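Local structure of putative DNA-binding protein (Salmonella choleraesuis, 2HX0) at residues A[14-19]-A[123-128]; A[43-48]-A[127-132]. The protein is of unconfirmed function but may bind DNA, and holds a magnesium ion at a site of three histidines. The protein carries 2 engineered substitutions. All blocks are in the same frame, centred on the assembly; numbering follows the deposited sequence.

Contact 1: A[14-19]-A[123-128]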
ATOM      1  N   ASN A  14       9.430 -17.610   3.286  1.00 48.99           N
ATOM      2  CA  ASN A  14       8.723 -16.536   3.971  1.00 48.61           C
ATOM      3  C   ASN A  14       9.517 -15.530   4.793  1.00 43.74           C
ATOM      4  O   ASN A  14       9.408 -14.336   4.534  1.00 47.29           O
ATOM      5  CB  ASN A  14       7.543 -17.083   4.809  1.00 33.07           C
ATOM      6  CG  ASN A  14       7.942 -18.184   5.776  1.00 33.56           C
ATOM      7  OD1 ASN A  14       8.752 -17.981   6.679  1.00 31.26           O
ATOM      8  ND2 ASN A  14       7.354 -19.360   5.594  1.00 36.26           N
ATOM      9  N   ALA A  15      10.341 -15.972   5.740  1.00 23.46           N
ATOM     10  CA  ALA A  15      11.058 -15.013   6.594  1.00 19.05           C
ATOM     11  C   ALA A  15      12.347 -14.370   6.080  1.00 14.93           C
ATOM     12  O   ALA A  15      13.252 -15.051   5.597  1.00 13.48           O
ATOM     13  CB  ALA A  15      11.318 -15.644   7.950  1.00 24.37           C
ATOM     14  N   SER A  16      12.432 -13.047   6.221  1.00 10.69           N
ATOM     15  CA  SER A  16      13.616 -12.312   5.792  1.00  9.83           C
ATOM     16  C   SER A  16      13.629 -10.864   6.261  1.00 10.46           C
ATOM     17  O   SER A  16      12.579 -10.263   6.490  1.00 11.13           O
ATOM     18  CB  SER A  16      13.721 -12.325   4.261  1.00 11.10           C
ATOM     19  OG  SER A  16      14.861 -11.610   3.812  1.00 10.90           O
ATOM     20  N   THR A  17      14.829 -10.311   6.416  1.00 10.09           N
ATOM     21  CA  THR A  17      14.972  -8.908   6.769  1.00 10.72           C
ATOM     22  C   THR A  17      14.774  -8.253   5.404  1.00 10.29           C
ATOM     23  O   THR A  17      14.711  -8.947   4.389  1.00 11.98           O
ATOM     24  CB  THR A  17      16.394  -8.589   7.257  1.00 17.35           C
ATOM     25  OG1 THR A  17      17.334  -8.944   6.235  1.00 22.23           O
ATOM     26  CG2 THR A  17      16.709  -9.372   8.521  1.00 21.43           C
ATOM     27  N   ALA A  18      14.661  -6.935   5.364  1.00  9.57           N
ATOM     28  CA  ALA A  18      14.490  -6.276   4.082  1.00  9.60           C
ATOM     29  C   ALA A  18      15.461  -5.127   3.912  1.00  9.51           C
ATOM     30  O   ALA A  18      15.861  -4.484   4.882  1.00 10.95           O
ATOM     31  CB  ALA A  18      13.061  -5.764   3.942  1.00 11.38           C
ATOM     32  N   ARG A  19      15.855  -4.901   2.664  1.00  9.14           N
ATOM     33  CA  ARG A  19      16.727  -3.797   2.302  1.00  9.40           C
ATOM     34  C   ARG A  19      15.813  -2.946   1.426  1.00  9.40           C
ATOM     35  O   ARG A  19      15.129  -3.479   0.557  1.00 10.46           O
ATOM     36  CB  ARG A  19      17.926  -4.304   1.495  1.00 16.18           C
ATOM     37  CG  ARG A  19      18.972  -3.237   1.207  1.00 22.73           C
ATOM     38  CD  ARG A  19      20.231  -3.835   0.594  1.00 26.79           C
ATOM     39  NE  ARG A  19      19.990  -4.412  -0.725  1.00 30.72           N
ATOM     40  CZ  ARG A  19      20.072  -5.708  -1.008  1.00 30.13           C
ATOM     41  NH1 ARG A  19      20.391  -6.579  -0.063  1.00 32.88           N
ATOM     42  NH2 ARG A  19      19.847  -6.130  -2.244  1.00 31.89           N
ATOM     43  N   GLY A 123      11.163  -2.735  -1.620  1.00  7.64           N
ATOM     44  CA  GLY A 123      11.783  -3.599  -0.633  1.00  8.01           C
ATOM     45  C   GLY A 123      12.343  -4.841  -1.300  1.00  8.89           C
ATOM     46  O   GLY A 123      11.775  -5.332  -2.273  1.00  9.67           O
ATOM     47  N   GLU A 124      13.473  -5.325  -0.794  1.00  7.89           N
ATOM     48  CA  GLU A 124      14.121  -6.537  -1.302  1.00  7.92           C
ATOM     49  C   GLU A 124      14.328  -7.442  -0.090  1.00  8.59           C
ATOM     50  O   GLU A 124      14.737  -6.977   0.974  1.00  9.27           O
ATOM     51  CB  GLU A 124      15.474  -6.205  -1.946  1.00 11.41           C
ATOM     52  CG  GLU A 124      16.424  -7.407  -2.106  1.00 11.64           C
ATOM     53  CD  GLU A 124      16.058  -8.346  -3.251  1.00 13.04           C
ATOM     54  OE1 GLU A 124      14.906  -8.311  -3.726  1.00 12.04           O
ATOM     55  OE2 GLU A 124      16.930  -9.136  -3.673  1.00 13.49           O
ATOM     56  N   LEU A 125      14.034  -8.729  -0.249  1.00  7.81           N
ATOM     57  CA  LEU A 125      14.180  -9.696   0.842  1.00  9.05           C
ATOM     58  C   LEU A 125      15.410 -10.557   0.545  1.00  8.97           C
ATOM     59  O   LEU A 125      15.314 -11.576  -0.136  1.00 10.03           O
ATOM     60  CB  LEU A 125      12.916 -10.557   0.919  1.00  8.91           C
ATOM     61  CG  LEU A 125      11.637  -9.728   1.084  1.00 10.93           C
ATOM     62  CD1 LEU A 125      10.413 -10.564   0.735  1.00 13.68           C
ATOM     63  CD2 LEU A 125      11.561  -9.200   2.506  1.00 12.14           C
ATOM     64  N   PRO A 126      16.582 -10.165   1.081  1.00 11.60           N
ATOM     65  CA  PRO A 126      17.841 -10.882   0.860  1.00 12.04           C
ATOM     66  C   PRO A 126      17.907 -12.370   1.191  1.00 11.53           C
ATOM     67  O   PRO A 126      18.740 -13.080   0.633  1.00 12.82           O
ATOM     68  CB  PRO A 126      18.853 -10.069   1.672  1.00 14.14           C
ATOM     69  CG  PRO A 126      18.247  -8.691   1.717  1.00 14.89           C
ATOM     70  CD  PRO A 126      16.796  -9.018   1.981  1.00 12.45           C
ATOM     71  N   ALA A 127      17.047 -12.850   2.084  1.00 11.16           N
ATOM     72  CA  ALA A 127      17.079 -14.264   2.447  1.00 12.37           C
ATOM     73  C   ALA A 127      16.191 -15.135   1.566  1.00 12.22           C
ATOM     74  O   ALA A 127      16.177 -16.362   1.706  1.00 13.74           O
ATOM     75  CB  ALA A 127      16.684 -14.434   3.916  1.00 15.70           C
ATOM     76  N   LEU A 128      15.463 -14.510   0.646  1.00 10.17           N
ATOM     77  CA  LEU A 128      14.555 -15.253  -0.220  1.00  8.80           C
ATOM     78  C   LEU A 128      14.784 -15.005  -1.703  1.00  8.59           C
ATOM     79  O   LEU A 128      15.492 -14.083  -2.096  1.00 10.15           O
ATOM     80  CB  LEU A 128      13.108 -14.872   0.111  1.00 10.56           C
ATOM     81  CG  LEU A 128      12.662 -15.011   1.569  1.00 10.84           C
ATOM     82  CD1 LEU A 128      11.300 -14.355   1.743  1.00 12.32           C
ATOM     83  CD2 LEU A 128      12.601 -16.482   1.966  1.00 11.27           C
TER
HETATM   84  O   HOH W   1      19.480  -8.973  -3.061  1.00 21.34           O
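R19 and E124 run alongside each other from a shared face of the sheet. The arginine CB sits 4.2 Å from E124 O; CG then leaves opposite the backbone N (chi1 -173°), and a bend at chi3 of 65° brings the guanidinium back over the neighbouring strand. There NH1 meets P126 CG at 3.5 Å, while E124 CG lies under one guanidinium face, 3.7 Å from NH2. The carboxylate plane is turned 59° from the guanidinium, and OE2 lies well out of the guanidinium plane, so no N-H points at it; water 1 joins R19 NH2 to E124 OE2 instead. NE goes to Y21, whereas the E124 carboxylate is taken by R148 and the backbone N-H groups of R45 and A46. R19 and E124 form an antiparallel hydrogen-bonded pair, N to O both ways, between strands 15-25 and 113-124. Beyond it a type I turn, L125 to L128, replaces strand pairing: A127 N donates to S16 OG (3.0 Å), and that hydroxyl donates to T17 O, 2.7 Å away, meeting a lone pair within the plane of its carbonyl. A15 and S16 pair with a strand of the second subunit, and L128 CD1 touches N14 O at 3.4 Å.

Contact 2: A[43-48]-A[127-132]; sequences QLRAAW and ALTFSR. Engineered in segment 43-48: R45 (natural residue His).
The F130 ring carries A46 on one face: the methyl CB stands 3.6 Å from the ring centroid and only 7° off its normal, a CH-pi contact, and A46 CA lies over the same ring near CD2. At the edge, close to the ring plane, A47 O approaches F130 CE2 at 3.4 Å. A second flat group, the guanidinium of R45 (engineered; His in the natural sequence), has T129 CG2 over one face, 3.5 Å from NH1. Its chain lies beside T129, bent at chi2 and chi3, and T129 CG2 is presented by a chi1 of -67°, which sets that methyl opposite the backbone N. Water 2 accepts from R45 NH1 and donates to F130 O. One direct hydrogen bond joins the backbones: F130 N to R45 O, 2.7 Å and almost straight at 175°. A46 CB also rests 3.5 Å from L128 O. T84 and E86 touch F130 as well, and A22 of the second subunit packs on it. With no bridge between them, 43-48 and 127-132 do not pair as strands. Strand 128-134 pairs instead with 141-147, an antiparallel hairpin held by one backbone bond and the F130 ring to the loop leading into strand 47-56 of the main antiparallel sheet.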
ATOM      1  N   GLN A  43      20.192  -6.446  -9.235  1.00 13.96           N
ATOM      2  CA  GLN A  43      20.028  -7.894  -9.188  1.00 14.42           C
ATOM      3  C   GLN A  43      19.079  -8.318  -8.071  1.00 14.87           C
ATOM      4  O   GLN A  43      19.387  -9.205  -7.276  1.00 15.40           O
ATOM      5  CB  GLN A  43      21.388  -8.572  -9.008  1.00 18.67           C
ATOM      6  CG  GLN A  43      22.303  -8.425 -10.218  1.00 19.64           C
ATOM      7  CD  GLN A  43      21.783  -9.174 -11.428  1.00 21.26           C
ATOM      8  OE1 GLN A  43      21.741 -10.405 -11.439  1.00 26.06           O
ATOM      9  NE2 GLN A  43      21.368  -8.436 -12.451  1.00 20.42           N
ATOM     10  N   LEU A  44      17.920  -7.675  -8.016  1.00 13.38           N
ATOM     11  CA  LEU A  44      16.926  -7.993  -6.997  1.00 11.59           C
ATOM     12  C   LEU A  44      16.278  -9.343  -7.305  1.00 12.45           C
ATOM     13  O   LEU A  44      15.835  -9.585  -8.429  1.00 13.96           O
ATOM     14  CB  LEU A  44      15.868  -6.888  -6.943  1.00 10.60           C
ATOM     15  CG  LEU A  44      16.417  -5.476  -6.698  1.00 12.19           C
ATOM     16  CD1 LEU A  44      15.257  -4.491  -6.564  1.00 12.01           C
ATOM     17  CD2 LEU A  44      17.286  -5.463  -5.445  1.00 11.85           C
ATOM     18  N   ARG A  45      16.213 -10.212  -6.298  1.00  9.96           N
ATOM     19  CA  ARG A  45      15.645 -11.546  -6.474  1.00 10.62           C
ATOM     20  C   ARG A  45      14.321 -11.792  -5.752  1.00  8.84           C
ATOM     21  O   ARG A  45      13.669 -12.802  -5.996  1.00  9.67           O
ATOM     22  CB  ARG A  45      16.643 -12.619  -6.016  1.00 13.50           C
ATOM     23  CG  ARG A  45      18.014 -12.570  -6.684  1.00 18.20           C
ATOM     24  CD  ARG A  45      17.922 -12.707  -8.191  1.00 22.41           C
ATOM     25  NE  ARG A  45      17.330 -13.973  -8.614  1.00 26.37           N
ATOM     26  CZ  ARG A  45      17.913 -15.161  -8.484  1.00 28.82           C
ATOM     27  NH1 ARG A  45      17.284 -16.253  -8.901  1.00 30.76           N
ATOM     28  NH2 ARG A  45      19.120 -15.262  -7.942  1.00 30.62           N
ATOM     29  N   ALA A  46      13.925 -10.887  -4.866  1.00 10.43           N
ATOM     30  CA  ALA A  46      12.672 -11.053  -4.127  1.00  8.90           C
ATOM     31  C   ALA A  46      12.217  -9.691  -3.622  1.00 10.02           C
ATOM     32  O   ALA A  46      12.349  -9.379  -2.441  1.00 11.44           O
ATOM     33  CB  ALA A  46      12.881 -11.999  -2.959  1.00 10.31           C
ATOM     34  N   ALA A  47      11.659  -8.891  -4.522  1.00  8.53           N
ATOM     35  CA  ALA A  47      11.249  -7.545  -4.168  1.00  7.65           C
ATOM     36  C   ALA A  47       9.751  -7.306  -4.238  1.00  7.39           C
ATOM     37  O   ALA A  47       9.002  -8.117  -4.779  1.00  8.67           O
ATOM     38  CB  ALA A  47      11.982  -6.541  -5.073  1.00 11.25           C
ATOM     39  N   TRP A  48       9.321  -6.189  -3.665  1.00  8.47           N
ATOM     40  CA  TRP A  48       7.913  -5.812  -3.689  1.00  7.68           C
ATOM     41  C   TRP A  48       7.842  -4.297  -3.585  1.00  7.56           C
ATOM     42  O   TRP A  48       8.794  -3.655  -3.142  1.00  8.35           O
ATOM     43  CB  TRP A  48       7.154  -6.493  -2.530  1.00  8.45           C
ATOM     44  CG  TRP A  48       7.112  -5.752  -1.211  1.00  8.55           C
ATOM     45  CD1 TRP A  48       6.107  -4.950  -0.750  1.00  7.48           C
ATOM     46  CD2 TRP A  48       8.097  -5.795  -0.171  1.00  8.01           C
ATOM     47  NE1 TRP A  48       6.402  -4.494   0.513  1.00  9.21           N
ATOM     48  CE2 TRP A  48       7.619  -4.998   0.892  1.00  7.05           C
ATOM     49  CE3 TRP A  48       9.338  -6.430  -0.037  1.00  8.34           C
ATOM     50  CZ2 TRP A  48       8.338  -4.822   2.080  1.00  7.77           C
ATOM     51  CZ3 TRP A  48      10.056  -6.254   1.143  1.00  8.53           C
ATOM     52  CH2 TRP A  48       9.551  -5.454   2.187  1.00  8.31           C
ATOM     53  N   ALA A 127      17.047 -12.850   2.084  1.00 11.16           N
ATOM     54  CA  ALA A 127      17.079 -14.264   2.447  1.00 12.37           C
ATOM     55  C   ALA A 127      16.191 -15.135   1.566  1.00 12.22           C
ATOM     56  O   ALA A 127      16.177 -16.362   1.706  1.00 13.74           O
ATOM     57  CB  ALA A 127      16.684 -14.434   3.916  1.00 15.70           C
ATOM     58  N   LEU A 128      15.463 -14.510   0.646  1.00 10.17           N
ATOM     59  CA  LEU A 128      14.555 -15.253  -0.220  1.00  8.80           C
ATOM     60  C   LEU A 128      14.784 -15.005  -1.703  1.00  8.59           C
ATOM     61  O   LEU A 128      15.492 -14.083  -2.096  1.00 10.15           O
ATOM     62  CB  LEU A 128      13.108 -14.872   0.111  1.00 10.56           C
ATOM     63  CG  LEU A 128      12.662 -15.011   1.569  1.00 10.84           C
ATOM     64  CD1 LEU A 128      11.300 -14.355   1.743  1.00 12.32           C
ATOM     65  CD2 LEU A 128      12.601 -16.482   1.966  1.00 11.27           C
ATOM     66  N   THR A 129      14.163 -15.846  -2.521  1.00  9.93           N
ATOM     67  CA  THR A 129      14.232 -15.706  -3.968  1.00 10.96           C
ATOM     68  C   THR A 129      12.844 -15.996  -4.510  1.00 10.55           C
ATOM     69  O   THR A 129      12.237 -17.018  -4.166  1.00 12.08           O
ATOM     70  CB  THR A 129      15.229 -16.700  -4.610  1.00 13.84           C
ATOM     71  OG1 THR A 129      16.565 -16.368  -4.213  1.00 15.43           O
ATOM     72  CG2 THR A 129      15.141 -16.633  -6.127  1.00 16.22           C
ATOM     73  N   PHE A 130      12.327 -15.082  -5.325  1.00  9.63           N
ATOM     74  CA  PHE A 130      11.016 -15.258  -5.939  1.00 10.25           C
ATOM     75  C   PHE A 130      11.207 -15.818  -7.341  1.00 12.05           C
ATOM     76  O   PHE A 130      12.168 -15.475  -8.036  1.00 12.80           O
ATOM     77  CB  PHE A 130      10.269 -13.925  -6.099  1.00 10.72           C
ATOM     78  CG  PHE A 130       9.815 -13.292  -4.811  1.00  9.64           C
ATOM     79  CD1 PHE A 130       9.794 -14.006  -3.615  1.00 10.20           C
ATOM     80  CD2 PHE A 130       9.378 -11.970  -4.810  1.00  9.64           C
ATOM     81  CE1 PHE A 130       9.343 -13.409  -2.434  1.00 10.26           C
ATOM     82  CE2 PHE A 130       8.925 -11.361  -3.641  1.00  8.78           C
ATOM     83  CZ  PHE A 130       8.907 -12.082  -2.448  1.00  9.27           C
ATOM     84  N   SER A 131      10.285 -16.676  -7.755  1.00 13.45           N
ATOM     85  CA  SER A 131      10.305 -17.237  -9.099  1.00 14.65           C
ATOM     86  C   SER A 131       8.851 -17.471  -9.477  1.00 14.67           C
ATOM     87  O   SER A 131       7.962 -17.368  -8.630  1.00 13.78           O
ATOM     88  CB  SER A 131      11.090 -18.556  -9.149  1.00 16.42           C
ATOM     89  OG  SER A 131      10.504 -19.550  -8.328  1.00 17.82           O
ATOM     90  N   ARG A 132       8.604 -17.760 -10.748  1.00 15.45           N
ATOM     91  CA  ARG A 132       7.250 -18.018 -11.215  1.00 16.92           C
ATOM     92  C   ARG A 132       7.235 -19.456 -11.714  1.00 18.00           C
ATOM     93  O   ARG A 132       7.862 -19.778 -12.725  1.00 19.78           O
ATOM     94  CB  ARG A 132       6.879 -17.047 -12.337  1.00 16.30           C
ATOM     95  CG  ARG A 132       7.057 -15.576 -11.961  1.00 17.52           C
ATOM     96  CD  ARG A 132       6.045 -15.117 -10.914  1.00 15.73           C
ATOM     97  NE  ARG A 132       6.473 -13.876 -10.268  1.00 16.44           N
ATOM     98  CZ  ARG A 132       5.714 -13.145  -9.456  1.00 15.74           C
ATOM     99  NH1 ARG A 132       4.467 -13.516  -9.181  1.00 16.07           N
ATOM    100  NH2 ARG A 132       6.216 -12.049  -8.903  1.00 16.33           N
TER
HETATM  101  O   HOH W   2      14.240 -16.762  -9.438  1.00 24.22           O

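How the contacts relate
Contacts 1 and 2 have centres about 8 Å apart and lie on the same side of the chain's centre. Along the chain the order is 14-19, 43-48, then 123-132, where the two contacts overlap at A127 and L128. Contact 1 spans neighbouring strands 15-25 and 113-124; contact 2 involves the loop that leads into strand 47-56, which borders 113-124 on its other side. The two join directly: L125 N lies 2.8 Å from A46 O, a probable hydrogen bond. Together they mark where the chain leaves the eight-stranded sheet for the C-terminal hairpin, and both touch the second subunit of the three-chain assembly.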